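Long-range contacts in uncharacterized protein (Enterococcus faecalis, PDB 3L1W), which is of unknown function but belongs to the DNase I-like endonuclease/exonuclease/phosphatase family and may act as a 3'-5' RNA exonuclease: residues P160-G165 with I217-W222; L127-H132 with D154-Y159; N7-T12 with I41-P46. All blocks are in the same frame, centred on the assembly; numbering follows the deposited sequence.

Interaction 1: P160-G165 with I217-W222; sequences PTLLMG and IYVKGW
The indole of Trp222 stands between Leu162 and Pro160. Leu162 CD2 sits over one face, 3.6 Å from the centroid of the five-membered ring and 19° off its normal, a CH-pi contact in which the two side chains cross at about a right angle. Pro160 CB lies on the other side of the plane, near the rim, 3.7 Å from Trp222 NE1. At the ring edge, near its plane, are the carbonyl oxygen of Thr161 and the backbone N of Lys220. The Tyr218 ring has Leu163 O at its edge, near its plane. Leu162 reaches the indole because its CG is anti to its own carbonyl carbon (chi1 -58°), and the same CD2 also meets Val219 CG1 at 3.8 Å.

Strand segments 161-164 and 217-220 run antiparallel, 163° between directions and 4.7 Å between axes. Thr161-Lys220 and Leu163-Tyr218 are the hydrogen-bonded pairs, each with two backbone bonds; the Leu163 N to Tyr218 O bond, 2.9 Å, is nearly straight. On the face carrying Leu162 and Val219, Met164, a selenomethionine, bends at its last torsion and puts CE 3.6 Å from Ile217 CD1. Leu162, Met164 and Ile217 all touch Ile3 of strand 2-7, so this face is the interior of the two-sheet sandwich of the DNase I-like fold. On the other face the polar ends find partners elsewhere: Lys220 NZ bonds to the carbonyls of Ile156 and Tyr159, and Tyr218 OH to His176. The contact therefore separates its chemistry, with dispersion and CH-pi packing between the sheets and polar ends satisfied on the helix-bearing side.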
ATOM      1  N   PRO A 160      20.082 -12.120 -14.867  1.00 22.81           N
ATOM      2  CA  PRO A 160      18.666 -11.754 -14.803  1.00 23.16           C
ATOM      3  C   PRO A 160      18.607 -10.240 -14.692  1.00 23.28           C
ATOM      4  O   PRO A 160      19.401  -9.669 -13.943  1.00 19.39           O
ATOM      5  CB  PRO A 160      18.198 -12.376 -13.485  1.00 26.19           C
ATOM      6  CG  PRO A 160      19.196 -13.443 -13.183  1.00 26.25           C
ATOM      7  CD  PRO A 160      20.500 -12.943 -13.721  1.00 26.23           C
ATOM      8  N   THR A 161      17.700  -9.602 -15.422  1.00 17.38           N
ATOM      9  CA  THR A 161      17.737  -8.146 -15.543  1.00 19.22           C
ATOM     10  C   THR A 161      16.364  -7.533 -15.318  1.00 17.58           C
ATOM     11  O   THR A 161      15.354  -8.086 -15.777  1.00 19.33           O
ATOM     12  CB  THR A 161      18.264  -7.723 -16.933  1.00 19.53           C
ATOM     13  OG1 THR A 161      19.619  -8.169 -17.084  1.00 20.61           O
ATOM     14  CG2 THR A 161      18.226  -6.206 -17.081  1.00 16.17           C
ATOM     15  N   LEU A 162      16.340  -6.412 -14.591  1.00 15.58           N
ATOM     16  CA  LEU A 162      15.133  -5.616 -14.364  1.00 15.74           C
ATOM     17  C   LEU A 162      15.334  -4.290 -15.091  1.00 13.74           C
ATOM     18  O   LEU A 162      16.216  -3.499 -14.733  1.00 17.55           O
ATOM     19  CB  LEU A 162      14.909  -5.354 -12.867  1.00 16.85           C
ATOM     20  CG  LEU A 162      14.791  -6.598 -11.984  1.00 21.16           C
ATOM     21  CD1 LEU A 162      14.897  -6.238 -10.498  1.00 16.65           C
ATOM     22  CD2 LEU A 162      13.496  -7.336 -12.281  1.00 18.75           C
ATOM     23  N   LEU A 163      14.545  -4.079 -16.135  1.00 15.53           N
ATOM     24  CA  LEU A 163      14.625  -2.877 -16.953  1.00 13.78           C
ATOM     25  C   LEU A 163      13.426  -2.021 -16.569  1.00 17.17           C
ATOM     26  O   LEU A 163      12.291  -2.339 -16.932  1.00 16.35           O
ATOM     27  CB  LEU A 163      14.567  -3.263 -18.438  1.00 15.17           C
ATOM     28  CG  LEU A 163      14.576  -2.153 -19.492  1.00 15.87           C
ATOM     29  CD1 LEU A 163      15.936  -1.458 -19.562  1.00 21.06           C
ATOM     30  CD2 LEU A 163      14.201  -2.715 -20.877  1.00 18.14           C
HETATM   31  N   MSE A 164      13.669  -0.949 -15.816  1.00 15.54           N
HETATM   32  CA  MSE A 164      12.579  -0.268 -15.113  1.00 15.03           C
HETATM   33  C   MSE A 164      12.628   1.221 -15.319  1.00 15.38           C
HETATM   34  O   MSE A 164      13.679   1.833 -15.196  1.00 18.37           O
HETATM   35  CB  MSE A 164      12.696  -0.508 -13.604  1.00 16.19           C
HETATM   36  CG  MSE A 164      13.091  -1.905 -13.229  1.00 16.30           C
HETATM   37 SE   MSE A 164      13.335  -2.080 -11.299  0.70 23.05          SE
HETATM   38  CE  MSE A 164      11.498  -1.863 -10.787  1.00 18.07           C
ATOM     39  N   GLY A 165      11.484   1.824 -15.590  1.00 14.69           N
ATOM     40  CA  GLY A 165      11.438   3.269 -15.583  1.00 12.80           C
ATOM     41  C   GLY A 165      10.382   3.879 -16.475  1.00 14.47           C
ATOM     42  O   GLY A 165       9.388   3.250 -16.837  1.00 16.62           O
ATOM     43  N   ILE A 217       7.880  -1.982 -15.853  1.00 13.43           N
ATOM     44  CA  ILE A 217       8.861  -2.863 -15.252  1.00 13.75           C
ATOM     45  C   ILE A 217       8.978  -4.077 -16.160  1.00 14.72           C
ATOM     46  O   ILE A 217       8.088  -4.929 -16.199  1.00 16.27           O
ATOM     47  CB  ILE A 217       8.470  -3.274 -13.817  1.00 16.00           C
ATOM     48  CG1 ILE A 217       8.436  -2.045 -12.908  1.00 16.81           C
ATOM     49  CG2 ILE A 217       9.437  -4.325 -13.269  1.00 16.20           C
ATOM     50  CD1 ILE A 217       8.019  -2.377 -11.451  1.00 16.58           C
ATOM     51  N   TYR A 218      10.073  -4.126 -16.911  1.00 15.81           N
ATOM     52  CA  TYR A 218      10.347  -5.234 -17.825  1.00 13.10           C
ATOM     53  C   TYR A 218      11.307  -6.211 -17.161  1.00 16.72           C
ATOM     54  O   TYR A 218      12.264  -5.799 -16.492  1.00 17.85           O
ATOM     55  CB  TYR A 218      10.954  -4.712 -19.137  1.00 12.84           C
ATOM     56  CG  TYR A 218       9.930  -4.313 -20.179  1.00 15.92           C
ATOM     57  CD1 TYR A 218       9.311  -5.275 -20.963  1.00 16.32           C
ATOM     58  CD2 TYR A 218       9.610  -2.974 -20.403  1.00 16.93           C
ATOM     59  CE1 TYR A 218       8.378  -4.926 -21.930  1.00 21.14           C
ATOM     60  CE2 TYR A 218       8.677  -2.606 -21.374  1.00 15.49           C
ATOM     61  CZ  TYR A 218       8.068  -3.592 -22.133  1.00 18.33           C
ATOM     62  OH  TYR A 218       7.150  -3.258 -23.099  1.00 18.56           O
ATOM     63  N   VAL A 219      11.065  -7.502 -17.351  1.00 15.39           N
ATOM     64  CA  VAL A 219      11.871  -8.512 -16.680  1.00 15.50           C
ATOM     65  C   VAL A 219      12.478  -9.523 -17.639  1.00 18.66           C
ATOM     66  O   VAL A 219      11.884  -9.871 -18.665  1.00 20.19           O
ATOM     67  CB  VAL A 219      11.056  -9.249 -15.587  1.00 18.61           C
ATOM     68  CG1 VAL A 219      10.528  -8.252 -14.550  1.00 19.00           C
ATOM     69  CG2 VAL A 219       9.911 -10.037 -16.199  1.00 18.42           C
ATOM     70  N   LYS A 220      13.680  -9.973 -17.299  1.00 17.86           N
ATOM     71  CA  LYS A 220      14.318 -11.095 -17.979  1.00 19.14           C
ATOM     72  C   LYS A 220      14.946 -11.979 -16.916  1.00 23.21           C
ATOM     73  O   LYS A 220      15.800 -11.527 -16.152  1.00 22.90           O
ATOM     74  CB  LYS A 220      15.385 -10.618 -18.972  1.00 22.49           C
ATOM     75  CG  LYS A 220      16.315 -11.731 -19.489  1.00 27.85           C
ATOM     76  CD  LYS A 220      17.568 -11.130 -20.088  1.00 29.73           C
ATOM     77  CE  LYS A 220      18.669 -12.160 -20.297  1.00 38.71           C
ATOM     78  NZ  LYS A 220      19.358 -12.515 -19.025  1.00 32.37           N
ATOM     79  N   GLY A 221      14.499 -13.228 -16.849  1.00 23.76           N
ATOM     80  CA  GLY A 221      15.037 -14.182 -15.892  1.00 25.46           C
ATOM     81  C   GLY A 221      14.378 -14.130 -14.525  1.00 21.93           C
ATOM     82  O   GLY A 221      14.997 -14.482 -13.518  1.00 26.12           O
ATOM     83  N   TRP A 222      13.125 -13.683 -14.481  1.00 21.33           N
ATOM     84  CA  TRP A 222      12.392 -13.562 -13.221  1.00 21.91           C
ATOM     85  C   TRP A 222      11.010 -14.181 -13.289  1.00 25.29           C
ATOM     86  O   TRP A 222      10.355 -14.148 -14.325  1.00 26.58           O
ATOM     87  CB  TRP A 222      12.206 -12.093 -12.827  1.00 21.84           C
ATOM     88  CG  TRP A 222      13.473 -11.352 -12.605  1.00 21.76           C
ATOM     89  CD1 TRP A 222      14.192 -10.659 -13.534  1.00 19.73           C
ATOM     90  CD2 TRP A 222      14.179 -11.221 -11.368  1.00 20.14           C
ATOM     91  NE1 TRP A 222      15.307 -10.110 -12.955  1.00 23.54           N
ATOM     92  CE2 TRP A 222      15.321 -10.435 -11.624  1.00 21.37           C
ATOM     93  CE3 TRP A 222      13.959 -11.692 -10.070  1.00 20.29           C
ATOM     94  CZ2 TRP A 222      16.243 -10.110 -10.630  1.00 25.82           C
ATOM     95  CZ3 TRP A 222      14.874 -11.367  -9.085  1.00 25.09           C
ATOM     96  CH2 TRP A 222      16.001 -10.584  -9.371  1.00 24.68           C
TER

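Interaction 2: L127-H132 with D154-Y159; sequences LVINVH and DKIAQY
Lys155 meets Leu127 with the root of its side chain: Lys155 CB is 3.7 Å from Leu127 CD2, and the two side chains cross at about a right angle. Beyond CB the lysine leads away from the strand and touches Trp114 of strand 111-119. Ile156 follows, and its CG1 takes the same leucine methyl, Leu127 CD2, at 3.9 Å. Leu127 extends to both helix residues because its CG is anti to the backbone N (chi1 177°). The branch end of Ile156 goes on to the next strand residue on the helix-facing side, with CD1 3.9 Å from Ile129 CD1, again at roughly a right angle.

Helix 153-158 belongs to the connection between strands 126-132 and 161-164, which are parallel neighbours in one sheet; this is a beta-alpha-beta crossover. The helix packs on the start of strand 126-132; the axes of segments 127-132 and 154-158 come within 9.4 Å, with 133° between their directions. Tyr159 is the first residue to leave helical geometry, its N still bonded to Lys155 O at 3.0 Å. Its CB comes within 4.4 Å of Leu127 CB, while one face of its ring is covered by Gln158 CG, 3.9 Å above the centre. Tyr159 O accepts from Thr161 OG1.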
ATOM      1  N   LEU A 127      20.975  -7.583 -12.630  1.00 17.39           N
ATOM      2  CA  LEU A 127      21.177  -6.246 -13.172  1.00 16.33           C
ATOM      3  C   LEU A 127      19.910  -5.402 -13.075  1.00 18.79           C
ATOM      4  O   LEU A 127      18.817  -5.870 -13.416  1.00 19.35           O
ATOM      5  CB  LEU A 127      21.615  -6.351 -14.639  1.00 17.77           C
ATOM      6  CG  LEU A 127      21.806  -5.045 -15.403  1.00 17.63           C
ATOM      7  CD1 LEU A 127      22.931  -4.224 -14.801  1.00 19.63           C
ATOM      8  CD2 LEU A 127      22.095  -5.348 -16.872  1.00 18.68           C
ATOM      9  N   VAL A 128      20.057  -4.165 -12.596  1.00 15.42           N
ATOM     10  CA  VAL A 128      18.953  -3.191 -12.616  1.00 14.68           C
ATOM     11  C   VAL A 128      19.321  -2.032 -13.542  1.00 17.57           C
ATOM     12  O   VAL A 128      20.406  -1.465 -13.423  1.00 17.24           O
ATOM     13  CB  VAL A 128      18.679  -2.635 -11.219  1.00 14.39           C
ATOM     14  CG1 VAL A 128      17.602  -1.539 -11.277  1.00 16.83           C
ATOM     15  CG2 VAL A 128      18.263  -3.754 -10.267  1.00 18.31           C
ATOM     16  N   ILE A 129      18.424  -1.686 -14.467  1.00 15.77           N
ATOM     17  CA  ILE A 129      18.655  -0.577 -15.390  1.00 14.75           C
ATOM     18  C   ILE A 129      17.524   0.431 -15.224  1.00 14.25           C
ATOM     19  O   ILE A 129      16.367   0.101 -15.438  1.00 15.95           O
ATOM     20  CB  ILE A 129      18.667  -1.047 -16.864  1.00 16.71           C
ATOM     21  CG1 ILE A 129      19.683  -2.182 -17.075  1.00 17.67           C
ATOM     22  CG2 ILE A 129      18.967   0.125 -17.790  1.00 16.84           C
ATOM     23  CD1 ILE A 129      19.581  -2.853 -18.454  1.00 18.75           C
ATOM     24  N   ASN A 130      17.877   1.652 -14.834  1.00 13.63           N
ATOM     25  CA  ASN A 130      16.917   2.735 -14.621  1.00 13.54           C
ATOM     26  C   ASN A 130      16.730   3.487 -15.932  1.00 15.43           C
ATOM     27  O   ASN A 130      17.666   4.114 -16.430  1.00 16.10           O
ATOM     28  CB  ASN A 130      17.437   3.680 -13.536  1.00 14.72           C
ATOM     29  CG  ASN A 130      16.407   4.715 -13.111  1.00 16.81           C
ATOM     30  OD1 ASN A 130      15.466   5.004 -13.846  1.00 16.94           O
ATOM     31  ND2 ASN A 130      16.595   5.285 -11.925  1.00 17.59           N
ATOM     32  N   VAL A 131      15.518   3.401 -16.480  1.00 15.58           N
ATOM     33  CA  VAL A 131      15.164   3.965 -17.776  1.00 17.37           C
ATOM     34  C   VAL A 131      14.460   5.324 -17.670  1.00 14.01           C
ATOM     35  O   VAL A 131      13.494   5.462 -16.930  1.00 15.30           O
ATOM     36  CB  VAL A 131      14.178   3.003 -18.490  1.00 14.82           C
ATOM     37  CG1 VAL A 131      13.676   3.609 -19.787  1.00 18.10           C
ATOM     38  CG2 VAL A 131      14.851   1.641 -18.746  1.00 19.27           C
ATOM     39  N   HIS A 132      14.928   6.322 -18.421  1.00 15.02           N
ATOM     40  CA  HIS A 132      14.097   7.497 -18.675  1.00 14.69           C
ATOM     41  C   HIS A 132      14.334   7.986 -20.088  1.00 17.78           C
ATOM     42  O   HIS A 132      15.306   8.691 -20.356  1.00 17.79           O
ATOM     43  CB  HIS A 132      14.354   8.628 -17.675  1.00 15.72           C
ATOM     44  CG  HIS A 132      13.317   9.707 -17.729  1.00 19.36           C
ATOM     45  ND1 HIS A 132      13.429  10.893 -17.034  1.00 20.64           N
ATOM     46  CD2 HIS A 132      12.138   9.770 -18.394  1.00 23.68           C
ATOM     47  CE1 HIS A 132      12.369  11.645 -17.278  1.00 20.35           C
ATOM     48  NE2 HIS A 132      11.568  10.986 -18.098  1.00 21.78           N
ATOM     49  N   ASP A 154      26.293  -7.197 -23.015  1.00 23.48           N
ATOM     50  CA  ASP A 154      26.970  -8.284 -22.311  1.00 27.97           C
ATOM     51  C   ASP A 154      26.378  -8.582 -20.930  1.00 27.95           C
ATOM     52  O   ASP A 154      26.200  -9.750 -20.558  1.00 27.65           O
ATOM     53  CB  ASP A 154      28.468  -7.988 -22.186  1.00 33.19           C
ATOM     54  CG  ASP A 154      28.756  -6.718 -21.386  1.00 45.57           C
ATOM     55  OD1 ASP A 154      27.883  -5.818 -21.327  1.00 44.21           O
ATOM     56  OD2 ASP A 154      29.864  -6.621 -20.817  1.00 50.83           O
ATOM     57  N   LYS A 155      26.083  -7.532 -20.167  1.00 23.42           N
ATOM     58  CA  LYS A 155      25.532  -7.697 -18.827  1.00 22.61           C
ATOM     59  C   LYS A 155      24.122  -8.261 -18.868  1.00 22.13           C
ATOM     60  O   LYS A 155      23.762  -9.129 -18.070  1.00 24.94           O
ATOM     61  CB  LYS A 155      25.491  -6.359 -18.088  1.00 23.47           C
ATOM     62  CG  LYS A 155      26.834  -5.781 -17.703  1.00 31.16           C
ATOM     63  CD  LYS A 155      26.639  -4.606 -16.745  1.00 25.41           C
ATOM     64  CE  LYS A 155      27.796  -3.636 -16.814  1.00 31.12           C
ATOM     65  NZ  LYS A 155      29.088  -4.289 -16.464  1.00 26.24           N
ATOM     66  N   ILE A 156      23.311  -7.739 -19.783  1.00 21.74           N
ATOM     67  CA  ILE A 156      21.949  -8.233 -19.949  1.00 20.04           C
ATOM     68  C   ILE A 156      21.930  -9.716 -20.318  1.00 20.50           C
ATOM     69  O   ILE A 156      21.103 -10.480 -19.829  1.00 24.67           O
ATOM     70  CB  ILE A 156      21.193  -7.421 -21.011  1.00 22.89           C
ATOM     71  CG1 ILE A 156      20.944  -6.002 -20.499  1.00 21.10           C
ATOM     72  CG2 ILE A 156      19.867  -8.063 -21.327  1.00 22.60           C
ATOM     73  CD1 ILE A 156      20.483  -5.054 -21.595  1.00 23.54           C
ATOM     74  N   ALA A 157      22.853 -10.124 -21.175  1.00 22.68           N
ATOM     75  CA  ALA A 157      22.926 -11.514 -21.593  1.00 24.95           C
ATOM     76  C   ALA A 157      23.333 -12.422 -20.436  1.00 28.85           C
ATOM     77  O   ALA A 157      22.903 -13.572 -20.355  1.00 31.93           O
ATOM     78  CB  ALA A 157      23.906 -11.656 -22.753  1.00 25.06           C
ATOM     79  N   GLN A 158      24.155 -11.891 -19.541  1.00 22.67           N
ATOM     80  CA  GLN A 158      24.767 -12.680 -18.478  1.00 28.33           C
ATOM     81  C   GLN A 158      23.887 -12.812 -17.230  1.00 28.39           C
ATOM     82  O   GLN A 158      23.909 -13.844 -16.554  1.00 27.09           O
ATOM     83  CB  GLN A 158      26.121 -12.061 -18.104  1.00 29.58           C
ATOM     84  CG  GLN A 158      26.928 -12.853 -17.084  1.00 42.54           C
ATOM     85  CD  GLN A 158      28.321 -12.271 -16.881  1.00 53.10           C
ATOM     86  OE1 GLN A 158      29.086 -12.729 -16.027  1.00 56.01           O
ATOM     87  NE2 GLN A 158      28.652 -11.252 -17.671  1.00 46.64           N
ATOM     88  N   TYR A 159      23.114 -11.773 -16.920  1.00 22.47           N
ATOM     89  CA  TYR A 159      22.364 -11.743 -15.666  1.00 20.89           C
ATOM     90  C   TYR A 159      20.850 -11.596 -15.836  1.00 22.17           C
ATOM     91  O   TYR A 159      20.379 -10.982 -16.795  1.00 23.47           O
ATOM     92  CB  TYR A 159      22.829 -10.568 -14.784  1.00 22.87           C
ATOM     93  CG  TYR A 159      24.316 -10.504 -14.522  1.00 24.23           C
ATOM     94  CD1 TYR A 159      24.925 -11.388 -13.643  1.00 26.74           C
ATOM     95  CD2 TYR A 159      25.105  -9.541 -15.135  1.00 23.70           C
ATOM     96  CE1 TYR A 159      26.287 -11.326 -13.400  1.00 25.79           C
ATOM     97  CE2 TYR A 159      26.469  -9.473 -14.900  1.00 26.27           C
ATOM     98  CZ  TYR A 159      27.049 -10.367 -14.025  1.00 24.60           C
ATOM     99  OH  TYR A 159      28.400 -10.302 -13.779  1.00 31.75           O
TER

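Interaction 3: N7-T12 with I41-P46; sequences NVRVDT and IQEVRP
A parallel strand pairing that gives way to a side-chain-to-backbone contact joins Asn7-Asp11 to Ile41-Arg45 at the C-terminal ends of strands 2-7 and 38-44, central neighbours in one sheet of the DNase I-like sandwich; in this family the active site characteristically lies along such strand ends. Asn7 pairs with Gln42, and Val8 N donates to Gln42 O at 3.1 Å. No further bridge follows between the segments. On its other side, toward strand 73-78, Glu43 (phi 70°) and Val44 form a G1 beta bulge facing Gly73.

Asn7 divides its amide between two jobs. OD1 accepts from Arg9 N at 3.0 Å, an Asx turn that bends the chain off the strand, while ND2 donates to Glu43 OE2, also 3.0 Å; OE2 lies in the amide plane of Asn7, whereas ND2 approaches from above the carboxylate plane. ND2 also bonds to Asp166. Val8 CG2 packs tightly on Val44 CG1, 3.5 Å apart. Further on, Val10 CG2, anti to its backbone N, rests 3.6 Å from Arg45 CG. Arg9 NE forms a salt bridge with Asp15. The second carboxylate oxygen, Glu43 OE1, receives Val10 N on its anti lone pair at 2.9 Å and a water at 2.6 Å; that water in turn accepts from Arg9 NH1.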
ATOM      1  N   ASN A   7       8.725   7.920 -11.030  1.00 13.12           N
ATOM      2  CA  ASN A   7       9.109   9.213 -11.551  1.00 12.29           C
ATOM      3  C   ASN A   7       8.510  10.238 -10.606  1.00 15.64           C
ATOM      4  O   ASN A   7       7.279  10.368 -10.528  1.00 15.23           O
ATOM      5  CB  ASN A   7       8.569   9.385 -12.977  1.00 15.66           C
ATOM      6  CG  ASN A   7       8.924  10.732 -13.584  1.00 14.99           C
ATOM      7  OD1 ASN A   7       8.958  11.749 -12.899  1.00 14.76           O
ATOM      8  ND2 ASN A   7       9.184  10.743 -14.885  1.00 16.08           N
ATOM      9  N   VAL A   8       9.380  10.949  -9.877  1.00 14.33           N
ATOM     10  CA  VAL A   8       8.921  11.792  -8.775  1.00 14.66           C
ATOM     11  C   VAL A   8       8.649  13.234  -9.152  1.00 15.79           C
ATOM     12  O   VAL A   8       8.321  14.038  -8.273  1.00 17.04           O
ATOM     13  CB  VAL A   8       9.880  11.734  -7.554  1.00 14.57           C
ATOM     14  CG1 VAL A   8       9.978  10.302  -7.023  1.00 14.63           C
ATOM     15  CG2 VAL A   8      11.260  12.311  -7.904  1.00 15.74           C
ATOM     16  N   ARG A   9       8.759  13.537 -10.453  1.00 14.53           N
ATOM     17  CA  ARG A   9       8.549  14.883 -11.018  1.00 16.91           C
ATOM     18  C   ARG A   9       9.653  15.882 -10.661  1.00 20.09           C
ATOM     19  O   ARG A   9       9.873  16.219  -9.489  1.00 17.38           O
ATOM     20  CB  ARG A   9       7.155  15.431 -10.668  1.00 15.20           C
ATOM     21  CG  ARG A   9       6.923  16.899 -11.060  1.00 16.24           C
ATOM     22  CD  ARG A   9       6.848  17.126 -12.565  1.00 16.43           C
ATOM     23  NE  ARG A   9       6.339  18.477 -12.833  1.00 19.35           N
ATOM     24  CZ  ARG A   9       6.186  19.002 -14.042  1.00 22.64           C
ATOM     25  NH1 ARG A   9       6.504  18.299 -15.119  1.00 26.51           N
ATOM     26  NH2 ARG A   9       5.708  20.243 -14.172  1.00 22.28           N
ATOM     27  N   VAL A  10      10.342  16.359 -11.688  1.00 15.17           N
ATOM     28  CA  VAL A  10      11.478  17.250 -11.501  1.00 15.25           C
ATOM     29  C   VAL A  10      11.021  18.508 -10.752  1.00 19.55           C
ATOM     30  O   VAL A  10       9.901  18.979 -10.939  1.00 20.37           O
ATOM     31  CB  VAL A  10      12.121  17.620 -12.863  1.00 19.35           C
ATOM     32  CG1 VAL A  10      11.209  18.541 -13.664  1.00 22.32           C
ATOM     33  CG2 VAL A  10      13.490  18.257 -12.666  1.00 22.73           C
ATOM     34  N   ASP A  11      11.883  19.027  -9.883  1.00 18.53           N
ATOM     35  CA  ASP A  11      11.605  20.281  -9.199  1.00 19.91           C
ATOM     36  C   ASP A  11      11.541  21.393 -10.240  1.00 23.03           C
ATOM     37  O   ASP A  11      12.520  21.646 -10.947  1.00 23.84           O
ATOM     38  CB  ASP A  11      12.714  20.559  -8.182  1.00 21.20           C
ATOM     39  CG  ASP A  11      12.415  21.748  -7.282  1.00 26.09           C
ATOM     40  OD1 ASP A  11      11.261  22.221  -7.254  1.00 22.26           O
ATOM     41  OD2 ASP A  11      13.352  22.197  -6.583  1.00 27.41           O
ATOM     42  N   THR A  12      10.383  22.035 -10.352  1.00 20.98           N
ATOM     43  CA  THR A  12      10.213  23.132 -11.299  1.00 22.32           C
ATOM     44  C   THR A  12       9.212  24.159 -10.780  1.00 29.13           C
ATOM     45  O   THR A  12       8.196  23.808 -10.179  1.00 28.12           O
ATOM     46  CB  THR A  12       9.756  22.623 -12.680  1.00 26.07           C
ATOM     47  OG1 THR A  12       9.499  23.739 -13.537  1.00 28.93           O
ATOM     48  CG2 THR A  12       8.488  21.781 -12.564  1.00 25.82           C
ATOM     49  N   ILE A  41      14.326   5.699  -9.471  1.00 13.72           N
ATOM     50  CA  ILE A  41      13.737   7.022  -9.380  1.00 12.36           C
ATOM     51  C   ILE A  41      14.114   7.815 -10.616  1.00 13.32           C
ATOM     52  O   ILE A  41      15.278   7.808 -11.019  1.00 14.25           O
ATOM     53  CB  ILE A  41      14.304   7.777  -8.158  1.00 13.04           C
ATOM     54  CG1 ILE A  41      13.887   7.089  -6.853  1.00 13.16           C
ATOM     55  CG2 ILE A  41      13.827   9.243  -8.137  1.00 13.56           C
ATOM     56  CD1 ILE A  41      12.378   7.152  -6.591  1.00 16.77           C
ATOM     57  N   GLN A  42      13.144   8.500 -11.223  1.00 13.91           N
ATOM     58  CA  GLN A  42      13.442   9.441 -12.302  1.00 16.75           C
ATOM     59  C   GLN A  42      13.114  10.879 -11.903  1.00 16.09           C
ATOM     60  O   GLN A  42      12.271  11.114 -11.034  1.00 15.15           O
ATOM     61  CB  GLN A  42      12.687   9.096 -13.593  1.00 13.70           C
ATOM     62  CG  GLN A  42      12.918   7.681 -14.109  1.00 14.75           C
ATOM     63  CD  GLN A  42      12.087   6.673 -13.338  1.00 14.79           C
ATOM     64  OE1 GLN A  42      10.926   6.933 -13.017  1.00 13.68           O
ATOM     65  NE2 GLN A  42      12.668   5.517 -13.045  1.00 13.43           N
ATOM     66  N   GLU A  43      13.793  11.818 -12.559  1.00 16.45           N
ATOM     67  CA  GLU A  43      13.535  13.265 -12.464  1.00 17.56           C
ATOM     68  C   GLU A  43      13.921  13.879 -11.123  1.00 15.97           C
ATOM     69  O   GLU A  43      13.093  14.477 -10.443  1.00 16.42           O
ATOM     70  CB  GLU A  43      12.082  13.600 -12.819  1.00 16.76           C
ATOM     71  CG  GLU A  43      11.716  13.235 -14.256  1.00 16.04           C
ATOM     72  CD  GLU A  43      10.483  13.957 -14.777  1.00 18.56           C
ATOM     73  OE1 GLU A  43      10.125  15.013 -14.228  1.00 18.07           O
ATOM     74  OE2 GLU A  43       9.882  13.481 -15.768  1.00 17.15           O
ATOM     75  N   VAL A  44      15.184  13.729 -10.746  1.00 17.53           N
ATOM     76  CA  VAL A  44      15.667  14.332  -9.513  1.00 17.52           C
ATOM     77  C   VAL A  44      16.871  15.240  -9.762  1.00 17.43           C
ATOM     78  O   VAL A  44      17.943  14.787 -10.175  1.00 19.17           O
ATOM     79  CB  VAL A  44      15.992  13.267  -8.437  1.00 16.68           C
ATOM     80  CG1 VAL A  44      14.695  12.683  -7.890  1.00 15.06           C
ATOM     81  CG2 VAL A  44      16.896  12.155  -9.002  1.00 17.84           C
ATOM     82  N   ARG A  45      16.672  16.526  -9.513  1.00 17.93           N
ATOM     83  CA  ARG A  45      17.769  17.476  -9.486  1.00 17.19           C
ATOM     84  C   ARG A  45      18.547  17.267  -8.187  1.00 19.81           C
ATOM     85  O   ARG A  45      18.106  16.512  -7.308  1.00 17.48           O
ATOM     86  CB  ARG A  45      17.219  18.898  -9.607  1.00 20.53           C
ATOM     87  CG  ARG A  45      16.592  19.162 -10.982  1.00 24.69           C
ATOM     88  CD  ARG A  45      16.090  20.596 -11.137  1.00 27.41           C
ATOM     89  NE  ARG A  45      17.138  21.556 -10.823  1.00 34.61           N
ATOM     90  CZ  ARG A  45      18.202  21.782 -11.590  1.00 54.70           C
ATOM     91  NH1 ARG A  45      19.112  22.674 -11.217  1.00 59.95           N
ATOM     92  NH2 ARG A  45      18.361  21.117 -12.728  1.00 59.45           N
ATOM     93  N   PRO A  46      19.721  17.901  -8.061  1.00 19.16           N
ATOM     94  CA  PRO A  46      20.564  17.603  -6.896  1.00 17.04           C
ATOM     95  C   PRO A  46      19.874  17.811  -5.554  1.00 20.13           C
ATOM     96  O   PRO A  46      20.094  17.023  -4.627  1.00 21.20           O
ATOM     97  CB  PRO A  46      21.735  18.572  -7.063  1.00 19.79           C
ATOM     98  CG  PRO A  46      21.857  18.715  -8.553  1.00 21.29           C
ATOM     99  CD  PRO A  46      20.434  18.719  -9.065  1.00 19.60           C
TER
HETATM  100  O   HOH W   1       8.389  16.316 -15.712  1.00 23.19           O
HETATM  101  O   HOH W   2      16.205  22.179  -8.189  1.00 33.92           O

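Following the chain from the N terminus, interaction 3 comes first, closing the excursion through helix 20-34 that separates strands 2-7 and 38-44. Interaction 2 closes the next, from strand 126-132 through helix 138-151 to helix 153-158. Interaction 1 then spans 51 residues between segments 160-165 and 217-222. The three loops lie in series; none nests within or crosses another. Interactions 1 and 2 share the six-stranded sheet, where Met164 O lies 2.7 Å from Val131 N, a probable hydrogen bond. Interaction 3 belongs to the seven-stranded sheet, its centre about 22 Å from the other two centres, yet Asn130 bridges the sheets through probable hydrogen bonds to Ile41 and Gln42.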